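Local coordinates for protein alginate lyase, family PL7 (Zobellia galactanivorans, PDB 4BE3) that probably cleaves alginate from the chain ends as an exolytic lyase of family PL7, a jelly-roll polysaccharide lyase of the concanavalin-like clan, at residues 135-140 against 161-166; 154-159 against 210-215; 51-56 against 262-267; 99-104 against 273-278. One frame throughout, in Å; residues are numbered along the deposited sequence.

Contact 1 of 4, residues 135-140 against 161-166; sequences SVFWNY and YDMSVV
Phe137, on strand 133-141, lies under the backbone of the loop 161-166, and its atoms can be followed outward one by one. CB meets the first two residues of the loop, with Asp162 CA 3.8 Å away. CG is placed between the backbone N and the carbonyl carbon (chi1 47°), which turns the ring toward the loop. CD2 then comes to 3.3 Å from Tyr161 O, an oblique approach to the ring. Further out, CE1 packs on Met163 CB at 3.5 Å, while CZ faces Met163 CA. The backbone of the loop thus runs across one face: Met163 N, itself hydrogen-bonded to Ser155 OG, stands 3.6 Å above the ring plane, over its centre, and Asp162 C is displaced toward the rim.

A short, straight bond holds one end of this apolar patch and a weak one marks the other. Tyr161 N donates to Ser135 OG over 2.7 Å, with an N-H...O angle of 172°. At the other end, the extended chain of Met163 brings SD within 3.4 Å of Asn139 ND2, a weak hydrogen bond; ND2 also bonds Asp153 OD2, and Asn139 OD1 bonds Ser155 OG. The loop also braces itself: Asp162 OD1 accepts from Ser164 N in an Asx turn and from Ser164 OG on its syn lone pair, within a type I turn from Asp162 to Val165.

Around the contact, strand 133-141 runs between strands 121-126 and 153-157 of the large antiparallel sheet. Phe137 stacks with Phe124 of the first and touches Ser155 of the second, while Asp162 and Ser164 reach helix 229-234.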
# COMPACT_ATOMS: atom_id res chain seq x y z
N SER A 135 31.43 7.00 7.35
CA SER A 135 30.35 7.45 8.18
C SER A 135 29.05 6.95 7.48
O SER A 135 28.95 6.84 6.25
CB SER A 135 30.27 8.99 8.18
OG SER A 135 31.47 9.56 8.77
N VAL A 136 28.09 6.74 8.33
CA VAL A 136 26.67 6.47 7.84
C VAL A 136 25.83 7.59 8.38
O VAL A 136 25.94 7.96 9.60
CB VAL A 136 26.16 5.16 8.45
CG1 VAL A 136 24.62 4.98 8.08
CG2 VAL A 136 26.92 3.96 7.77
N PHE A 137 25.05 8.25 7.52
CA PHE A 137 24.24 9.32 8.02
C PHE A 137 22.97 9.34 7.16
O PHE A 137 22.93 8.63 6.10
CB PHE A 137 24.89 10.73 7.86
CG PHE A 137 25.48 11.01 6.50
CD1 PHE A 137 24.65 11.63 5.50
CD2 PHE A 137 26.89 10.86 6.30
CE1 PHE A 137 25.18 12.05 4.21
CE2 PHE A 137 27.42 11.22 4.99
CZ PHE A 137 26.59 11.81 4.03
N TRP A 138 21.93 10.02 7.58
CA TRP A 138 20.73 10.03 6.72
C TRP A 138 20.23 11.44 6.54
O TRP A 138 20.33 12.24 7.46
CB TRP A 138 19.64 9.11 7.31
CG TRP A 138 19.09 9.61 8.60
CD1 TRP A 138 19.62 9.35 9.87
CD2 TRP A 138 17.86 10.40 8.81
NE1 TRP A 138 18.80 9.87 10.84
CE2 TRP A 138 17.72 10.53 10.26
CE3 TRP A 138 16.87 10.93 7.94
CZ2 TRP A 138 16.65 11.22 10.88
CZ3 TRP A 138 15.79 11.61 8.57
CH2 TRP A 138 15.70 11.76 9.98
N ASN A 139 19.67 11.74 5.37
CA ASN A 139 19.27 13.14 5.07
C ASN A 139 17.72 13.16 4.89
O ASN A 139 17.16 12.19 4.29
CB ASN A 139 19.78 13.52 3.70
CG ASN A 139 21.26 13.91 3.77
OD1 ASN A 139 21.92 13.55 4.74
ND2 ASN A 139 21.78 14.62 2.68
N TYR A 140 17.10 14.23 5.37
CA TYR A 140 15.65 14.46 5.14
C TYR A 140 15.63 15.61 4.15
O TYR A 140 16.26 16.67 4.46
CB TYR A 140 15.05 14.92 6.49
CG TYR A 140 13.61 15.37 6.27
CD1 TYR A 140 12.59 14.38 6.16
CD2 TYR A 140 13.29 16.76 6.18
CE1 TYR A 140 11.27 14.76 6.00
CE2 TYR A 140 11.95 17.17 5.98
CZ TYR A 140 10.97 16.10 5.87
OH TYR A 140 9.62 16.53 5.66
N TYR A 161 30.36 10.91 10.87
CA TYR A 161 30.00 12.28 10.60
C TYR A 161 28.66 12.37 9.83
O TYR A 161 28.16 11.37 9.30
CB TYR A 161 30.98 12.86 9.61
CG TYR A 161 32.41 12.92 10.20
CD1 TYR A 161 32.62 13.30 11.54
CD2 TYR A 161 33.47 12.57 9.38
CE1 TYR A 161 33.98 13.35 12.09
CE2 TYR A 161 34.82 12.70 9.89
CZ TYR A 161 34.97 13.12 11.22
OH TYR A 161 36.30 13.21 11.75
N ASP A 162 28.06 13.52 9.82
CA ASP A 162 26.94 13.75 8.83
C ASP A 162 27.55 14.38 7.51
O ASP A 162 28.78 14.49 7.40
CB ASP A 162 25.80 14.61 9.42
CG ASP A 162 26.26 15.99 9.78
OD1 ASP A 162 27.01 16.66 9.03
OD2 ASP A 162 25.85 16.41 10.88
N MET A 163 26.72 14.75 6.54
CA MET A 163 27.28 15.06 5.27
C MET A 163 28.06 16.38 5.35
O MET A 163 28.84 16.66 4.39
CB MET A 163 26.02 15.41 4.34
CG MET A 163 26.34 15.28 2.92
SD MET A 163 24.86 15.99 2.05
CE MET A 163 25.38 15.48 0.40
N SER A 164 27.84 17.15 6.41
CA SER A 164 28.39 18.54 6.44
C SER A 164 29.90 18.56 6.76
O SER A 164 30.54 19.61 6.67
CB SER A 164 27.66 19.46 7.49
OG SER A 164 27.93 19.01 8.81
N VAL A 165 30.44 17.43 7.20
CA VAL A 165 31.87 17.40 7.61
C VAL A 165 32.70 17.25 6.33
O VAL A 165 32.82 16.14 5.78
CB VAL A 165 32.16 16.27 8.60
CG1 VAL A 165 33.65 16.40 9.05
CG2 VAL A 165 31.34 16.53 9.90
N VAL A 166 33.22 18.35 5.82
CA VAL A 166 33.93 18.35 4.53
C VAL A 166 35.40 18.58 4.80
O VAL A 166 35.77 18.98 5.93
CB VAL A 166 33.34 19.43 3.59
CG1 VAL A 166 31.82 19.10 3.28
CG2 VAL A 166 33.35 20.84 4.28

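Contact 2 of 4, residues 154-159 against 210-215; sequences YSTAVW and IKFTKN
Ile210 and Phe212, two residues apart on strand 210-215, present neighbouring bumps to the corner of the chain at Val158. The touching parts run nearly antiparallel, 168° apart end to end, yet no hydrogen bond joins them and the closest pair of CA atoms, Val158 to Ile210, is 6.6 Å apart. The fit is made largely by side chains.

Phe212 fills the hollow between Thr156 and Val158. From the opposite direction, Thr156 sends its methyl CG2 to Phe212 CE1 at 3.3 Å; chi1 of -69° puts OG1 beside the backbone N and thereby leaves the methyl anti to it. Ala157 O lies 3.5 Å from Phe212 CZ, and Val158 CG2 lies 4.0 Å from Phe212 CE2. All three approach the ring obliquely.

The second bump, Ile210 CG1, settles where valine and indole meet. It lies 3.8 Å from Val158 CG1 and, alongside, 3.6 Å from Trp159 NE1; Ile210 points against the direction of both side chains and overlaps them along their flanks. Val158 CG1 itself sits over the centre of the indole, 3.6 Å above its plane, and the classic bulge of Val158 and Trp159 opposite Val136 puts these two consecutive residues at this corner.

Chemically, the indole N-H spends its hydrogen bond on Lys208 O, and Phe212 also meets Trp138 edge-to-face. With no hydrogen bond crossing between the segments, this part of the interface between the two sheets probably rests mainly on apolar packing.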
# COMPACT_ATOMS: atom_id res chain seq x y z
N TYR A 154 18.60 18.05 5.26
CA TYR A 154 19.13 18.20 6.60
C TYR A 154 19.70 16.86 6.99
O TYR A 154 19.03 15.83 6.88
CB TYR A 154 17.98 18.51 7.47
CG TYR A 154 18.44 18.62 8.91
CD1 TYR A 154 19.54 19.46 9.27
CD2 TYR A 154 17.92 17.76 9.90
CE1 TYR A 154 20.02 19.49 10.63
CE2 TYR A 154 18.30 17.85 11.24
CZ TYR A 154 19.34 18.70 11.60
OH TYR A 154 19.71 18.69 12.89
N SER A 155 21.01 16.81 7.31
CA SER A 155 21.72 15.57 7.45
C SER A 155 21.96 15.19 8.91
O SER A 155 22.40 16.05 9.73
CB SER A 155 23.14 15.73 6.73
OG SER A 155 23.76 14.48 6.73
N THR A 156 21.76 13.95 9.28
CA THR A 156 21.85 13.52 10.68
C THR A 156 22.78 12.35 10.77
O THR A 156 22.57 11.29 10.07
CB THR A 156 20.47 13.07 11.17
OG1 THR A 156 19.61 14.22 11.24
CG2 THR A 156 20.53 12.50 12.62
N ALA A 157 23.85 12.42 11.57
CA ALA A 157 24.77 11.33 11.68
C ALA A 157 24.28 10.08 12.38
O ALA A 157 23.43 10.21 13.35
CB ALA A 157 26.01 11.81 12.45
N VAL A 158 24.63 8.91 11.84
CA VAL A 158 24.33 7.67 12.58
C VAL A 158 25.62 7.21 13.28
O VAL A 158 25.68 7.20 14.59
CB VAL A 158 23.84 6.52 11.56
CG1 VAL A 158 23.55 5.27 12.40
CG2 VAL A 158 22.56 7.11 10.93
N TRP A 159 26.62 6.80 12.52
CA TRP A 159 27.98 6.43 13.11
C TRP A 159 28.92 7.30 12.31
O TRP A 159 28.91 7.32 11.06
CB TRP A 159 28.34 5.01 12.78
CG TRP A 159 27.31 4.07 13.45
CD1 TRP A 159 27.08 3.89 14.80
CD2 TRP A 159 26.49 3.14 12.75
NE1 TRP A 159 26.10 2.88 15.00
CE2 TRP A 159 25.73 2.39 13.76
CE3 TRP A 159 26.31 2.87 11.36
CZ2 TRP A 159 24.77 1.44 13.42
CZ3 TRP A 159 25.34 1.84 11.01
CH2 TRP A 159 24.58 1.16 12.05
N ILE A 210 21.17 2.75 16.83
CA ILE A 210 20.79 4.13 16.91
C ILE A 210 19.39 4.28 16.30
O ILE A 210 19.17 3.70 15.21
CB ILE A 210 21.66 4.98 16.00
CG1 ILE A 210 23.20 4.74 16.16
CG2 ILE A 210 21.35 6.47 16.26
CD1 ILE A 210 23.64 5.11 17.50
N LYS A 211 18.50 4.97 16.97
CA LYS A 211 17.09 5.08 16.46
C LYS A 211 16.73 6.52 16.25
O LYS A 211 17.24 7.41 17.05
CB LYS A 211 16.17 4.52 17.57
CG LYS A 211 16.27 2.96 17.63
CD LYS A 211 15.22 2.42 18.62
CE LYS A 211 15.59 0.92 18.74
NZ LYS A 211 14.69 0.12 19.63
N PHE A 212 15.80 6.83 15.34
CA PHE A 212 15.37 8.22 15.14
C PHE A 212 13.83 8.17 14.89
O PHE A 212 13.35 7.18 14.32
CB PHE A 212 15.95 8.84 13.86
CG PHE A 212 17.47 8.91 13.92
CD1 PHE A 212 18.08 10.01 14.51
CD2 PHE A 212 18.22 7.85 13.48
CE1 PHE A 212 19.52 10.04 14.61
CE2 PHE A 212 19.68 7.86 13.59
CZ PHE A 212 20.27 9.03 14.15
N THR A 213 13.17 9.28 15.14
CA THR A 213 11.69 9.40 14.82
C THR A 213 11.54 10.63 14.05
O THR A 213 12.00 11.74 14.49
CB THR A 213 10.87 9.46 16.10
OG1 THR A 213 11.08 8.27 16.82
CG2 THR A 213 9.36 9.66 15.80
N LYS A 214 10.90 10.61 12.90
CA LYS A 214 10.67 11.86 12.14
C LYS A 214 9.23 11.84 11.59
O LYS A 214 8.88 10.94 10.82
CB LYS A 214 11.67 11.89 10.98
CG LYS A 214 11.49 13.06 9.98
CD LYS A 214 11.80 14.40 10.59
CE LYS A 214 11.60 15.57 9.57
NZ LYS A 214 11.78 16.93 10.26
N ASN A 215 8.40 12.83 11.99
CA ASN A 215 7.02 12.86 11.53
C ASN A 215 7.00 13.34 10.09
O ASN A 215 7.52 14.41 9.78
CB ASN A 215 6.32 13.86 12.41
CG ASN A 215 4.83 13.84 12.18
OD1 ASN A 215 4.35 13.64 11.08
ND2 ASN A 215 4.09 14.10 13.25

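Contact 3 of 4, residues 51-56 against 262-267; sequences TPNSGI and NQTNGK
Asn262 closes strand 260-262 with an Asx turn, and its amide nitrogen joins that turn to the end of strand 44-52. ND2 donates to two acceptors of the other segment. Asn53 OD1, 2.9 Å from Asn262 ND2, receives the bond in its carbonyl plane on a lone pair, although the two amide planes stand 60° apart. Pro52 O, 3.1 Å from the same nitrogen, is approached from above its carbonyl plane, with a C=O...N angle of only 89°. Beside this polar pair, Thr51 CG2 packs against Asn262 CB at 3.7 Å.

The next shell sets the orientation of both amides. Asn262 OD1 accepts from Thr264 N at 3.0 Å, completing the Asx turn and fixing which end of the amide faces Pro52 and Asn53. The Asn53 amide is held at its nitrogen by Ser92 OG, and Thr264 runs alongside it, pointing the same way, with its hydroxyl bonded to Tyr103 N. A second Asx turn follows, from Asn265 OD1 to Lys267 N, and Asn265 ND2 is bound by Asn63 and Trp275. Pro52 meanwhile leans on helix 286-291. Thr264 CG2 rests 3.8 Å from Asn53 ND2.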
# COMPACT_ATOMS: atom_id res chain seq x y z
N THR A 51 28.02 0.57 -9.59
CA THR A 51 27.70 1.60 -10.58
C THR A 51 28.89 2.59 -10.70
O THR A 51 29.50 2.94 -9.69
CB THR A 51 26.42 2.37 -10.13
OG1 THR A 51 26.10 3.41 -11.05
CG2 THR A 51 26.61 3.08 -8.72
N PRO A 52 29.10 3.12 -11.89
CA PRO A 52 30.27 4.05 -11.98
C PRO A 52 29.84 5.44 -11.52
O PRO A 52 28.64 5.69 -11.25
CB PRO A 52 30.51 4.05 -13.56
CG PRO A 52 29.06 3.95 -14.10
CD PRO A 52 28.46 2.91 -13.20
N ASN A 53 30.83 6.36 -11.47
CA ASN A 53 30.49 7.71 -11.14
C ASN A 53 29.70 8.45 -12.25
O ASN A 53 28.88 9.30 -11.99
CB ASN A 53 31.90 8.46 -10.99
CG ASN A 53 32.62 8.15 -9.66
OD1 ASN A 53 32.13 7.42 -8.78
ND2 ASN A 53 33.88 8.75 -9.54
N SER A 54 29.96 8.03 -13.53
CA SER A 54 29.26 8.66 -14.59
C SER A 54 28.82 7.56 -15.61
O SER A 54 29.66 6.97 -16.29
CB SER A 54 30.18 9.75 -15.22
OG SER A 54 29.57 10.21 -16.40
N GLY A 55 27.55 7.11 -15.51
CA GLY A 55 27.04 6.10 -16.57
C GLY A 55 25.87 6.83 -17.21
O GLY A 55 25.99 8.02 -17.56
N ILE A 56 24.74 6.19 -17.37
CA ILE A 56 23.55 6.87 -17.88
C ILE A 56 22.55 7.11 -16.73
O ILE A 56 22.20 6.15 -16.03
CB ILE A 56 22.86 6.04 -19.06
CG1 ILE A 56 23.83 6.13 -20.28
CG2 ILE A 56 21.54 6.68 -19.43
CD1 ILE A 56 24.86 5.02 -20.25
N ASN A 262 24.98 6.30 -6.62
CA ASN A 262 26.35 6.92 -6.45
C ASN A 262 26.20 8.39 -6.30
O ASN A 262 25.63 8.98 -7.18
CB ASN A 262 27.14 6.62 -7.67
CG ASN A 262 28.67 6.81 -7.42
OD1 ASN A 262 29.02 7.39 -6.37
ND2 ASN A 262 29.48 6.32 -8.30
N GLN A 263 26.71 9.03 -5.21
CA GLN A 263 26.54 10.47 -5.21
C GLN A 263 27.86 11.13 -5.64
O GLN A 263 27.91 12.36 -5.64
CB GLN A 263 26.40 10.93 -3.75
CG GLN A 263 25.22 10.16 -3.08
CD GLN A 263 23.89 10.55 -3.71
OE1 GLN A 263 23.24 9.65 -4.43
NE2 GLN A 263 23.43 11.72 -3.52
N THR A 264 28.82 10.35 -6.11
CA THR A 264 30.00 11.06 -6.67
C THR A 264 29.89 11.07 -8.22
O THR A 264 29.76 10.05 -8.87
CB THR A 264 31.29 10.23 -6.29
OG1 THR A 264 31.42 10.17 -4.88
CG2 THR A 264 32.56 11.08 -6.78
N ASN A 265 29.82 12.27 -8.75
CA ASN A 265 29.72 12.49 -10.21
C ASN A 265 30.91 13.28 -10.69
O ASN A 265 31.83 13.62 -9.91
CB ASN A 265 28.43 13.24 -10.50
CG ASN A 265 28.32 14.49 -9.64
OD1 ASN A 265 29.12 15.41 -9.85
ND2 ASN A 265 27.31 14.55 -8.69
N GLY A 266 30.88 13.62 -11.98
CA GLY A 266 32.01 14.40 -12.52
C GLY A 266 31.63 15.82 -12.80
O GLY A 266 32.43 16.54 -13.45
N LYS A 267 30.54 16.32 -12.21
CA LYS A 267 30.15 17.71 -12.42
C LYS A 267 31.10 18.66 -11.71
O LYS A 267 31.69 18.34 -10.68
CB LYS A 267 28.69 17.93 -11.98
CG LYS A 267 27.76 17.00 -12.87
CD LYS A 267 26.34 17.23 -12.37
CE LYS A 267 25.71 18.41 -13.14
NZ LYS A 267 24.51 18.81 -12.32

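Contact 4 of 4, residues 99-104 against 273-278; sequences VAASYS and LVWSTG
Two irregular loops pack together here beside the large antiparallel sheet, and the first, 99-104, is built from overlapping turns: type I from Val99 to Ser102 and type II from Ala101 to Ser104. The type I turn carries its own bond from Ser102 N to Val99 O. Its inner N-H groups face segment 273-278: Ala101 N donates to Val274 O at 2.9 Å. One residue earlier, a water bridges the segments, receiving a weak bond from Ala100 N and donating to Leu273 O over 2.7 Å. The same Leu273 O takes a CA-H...O contact from Val99 CA at 3.3 Å.

Val99 carries much of the packing. Its two methyls reach different carbonyls of the other segment: CG1, anti to the backbone N (chi1 179°), comes to 3.3 Å from Val274 O, whereas CG2 reaches Ser276 O at 3.4 Å. Ala101 CB packs obliquely on the indole of Trp275, 3.8 Å from CE3, and Val274 CG1 lies above that same indole, offset toward its rim. At the far end Ser102 OG touches Thr277 CB at 3.3 Å; this hydroxyl finds its polar partner in Asp96 O, and Thr277 OG1 finds its own in Asn265 N.

The first loop links strand 80-90 to strand 104-112, and the second leads from strand 260-262 toward helix 286-291. Ala100 O is bonded to Lys126 NZ, and Trp275 touches Phe124, both residues belonging to strand 121-126.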
# COMPACT_ATOMS: atom_id res chain seq x y z
N VAL A 99 33.25 19.24 -1.22
CA VAL A 99 31.79 19.03 -1.67
C VAL A 99 31.26 17.94 -0.76
O VAL A 99 31.76 16.84 -0.78
CB VAL A 99 31.82 18.60 -3.17
CG1 VAL A 99 30.36 18.37 -3.58
CG2 VAL A 99 32.44 19.77 -4.02
N ALA A 100 30.10 18.22 -0.13
CA ALA A 100 29.50 17.35 0.94
C ALA A 100 29.20 16.02 0.33
O ALA A 100 29.36 15.01 1.06
CB ALA A 100 28.24 18.05 1.45
N ALA A 101 28.72 15.94 -0.94
CA ALA A 101 28.42 14.56 -1.45
C ALA A 101 29.54 13.67 -1.82
O ALA A 101 29.35 12.49 -2.12
CB ALA A 101 27.45 14.74 -2.73
N SER A 102 30.79 14.27 -1.94
CA SER A 102 31.84 13.42 -2.50
C SER A 102 32.08 12.13 -1.66
O SER A 102 31.94 12.13 -0.46
CB SER A 102 33.23 14.18 -2.45
OG SER A 102 33.11 15.24 -3.42
N TYR A 103 32.50 11.08 -2.35
CA TYR A 103 32.94 9.83 -1.76
C TYR A 103 31.78 9.13 -1.04
O TYR A 103 32.05 8.34 -0.14
CB TYR A 103 34.06 10.04 -0.70
CG TYR A 103 35.11 11.10 -1.14
CD1 TYR A 103 35.86 10.95 -2.30
CD2 TYR A 103 35.26 12.21 -0.29
CE1 TYR A 103 36.81 11.98 -2.60
CE2 TYR A 103 36.24 13.18 -0.58
CZ TYR A 103 36.90 13.07 -1.73
OH TYR A 103 37.85 14.11 -1.96
N SER A 104 30.58 9.35 -1.55
CA SER A 104 29.46 8.69 -0.80
C SER A 104 28.54 7.91 -1.77
O SER A 104 28.55 8.08 -3.01
CB SER A 104 28.58 9.79 -0.13
OG SER A 104 27.79 10.66 -0.94
N LEU A 273 28.41 23.50 -5.13
CA LEU A 273 29.38 23.07 -4.09
C LEU A 273 28.91 22.01 -3.11
O LEU A 273 29.68 21.53 -2.36
CB LEU A 273 29.97 24.27 -3.25
CG LEU A 273 31.34 23.91 -2.65
CD1 LEU A 273 32.38 23.81 -3.74
CD2 LEU A 273 31.86 24.97 -1.65
N VAL A 274 27.61 21.64 -3.06
CA VAL A 274 27.15 20.60 -2.15
C VAL A 274 27.03 19.24 -2.83
O VAL A 274 27.38 18.19 -2.24
CB VAL A 274 25.76 20.94 -1.59
CG1 VAL A 274 25.16 19.81 -0.66
CG2 VAL A 274 25.91 22.25 -0.80
N TRP A 275 26.66 19.26 -4.13
CA TRP A 275 26.36 17.96 -4.83
C TRP A 275 27.20 17.70 -6.09
O TRP A 275 27.12 16.57 -6.56
CB TRP A 275 24.86 18.01 -5.33
CG TRP A 275 23.92 18.11 -4.18
CD1 TRP A 275 23.25 19.23 -3.69
CD2 TRP A 275 23.48 16.99 -3.31
NE1 TRP A 275 22.45 18.88 -2.61
CE2 TRP A 275 22.59 17.58 -2.32
CE3 TRP A 275 23.81 15.64 -3.23
CZ2 TRP A 275 21.98 16.78 -1.31
CZ3 TRP A 275 23.17 14.82 -2.24
CH2 TRP A 275 22.28 15.37 -1.32
N SER A 276 27.93 18.70 -6.66
CA SER A 276 28.73 18.42 -7.88
C SER A 276 30.16 18.18 -7.42
O SER A 276 30.79 19.08 -6.95
CB SER A 276 28.67 19.65 -8.88
OG SER A 276 27.24 19.68 -9.26
N THR A 277 30.59 16.91 -7.53
CA THR A 277 31.77 16.49 -6.80
C THR A 277 33.09 16.50 -7.60
O THR A 277 34.13 16.29 -7.02
CB THR A 277 31.53 15.07 -6.30
OG1 THR A 277 31.04 14.25 -7.40
CG2 THR A 277 30.35 15.09 -5.31
N GLY A 278 33.01 16.70 -8.91
CA GLY A 278 34.27 16.91 -9.70
C GLY A 278 35.21 15.71 -9.61
O GLY A 278 36.41 15.90 -9.58
O HOH W 1 29.97 21.26 0.32

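Contacts 1 and 2 share the neighbouring strands 133-141 and 153-157 of the large sheet, and contact 2 reaches on to the second sheet through strand 210-215. Their centres are about 10 Å apart, and Val136 O and Val158 N lie 2.8 Å apart, a probable hydrogen bond. Contact 4 connects the two ends of the set. Toward contact 1, Met163 CE packs 3.5 Å from Trp275 CZ3; toward contact 3, Gln263 packs beside Trp275. Contacts 2 and 3 do not touch and lie on opposite sides of the chain's centre, with about 26 Å between contact centres. The bound meso-tartaric acid is about 11 Å from the Thr51 side chain, about 13 Å from that of Trp275 and about 14 Å from that of Asn139.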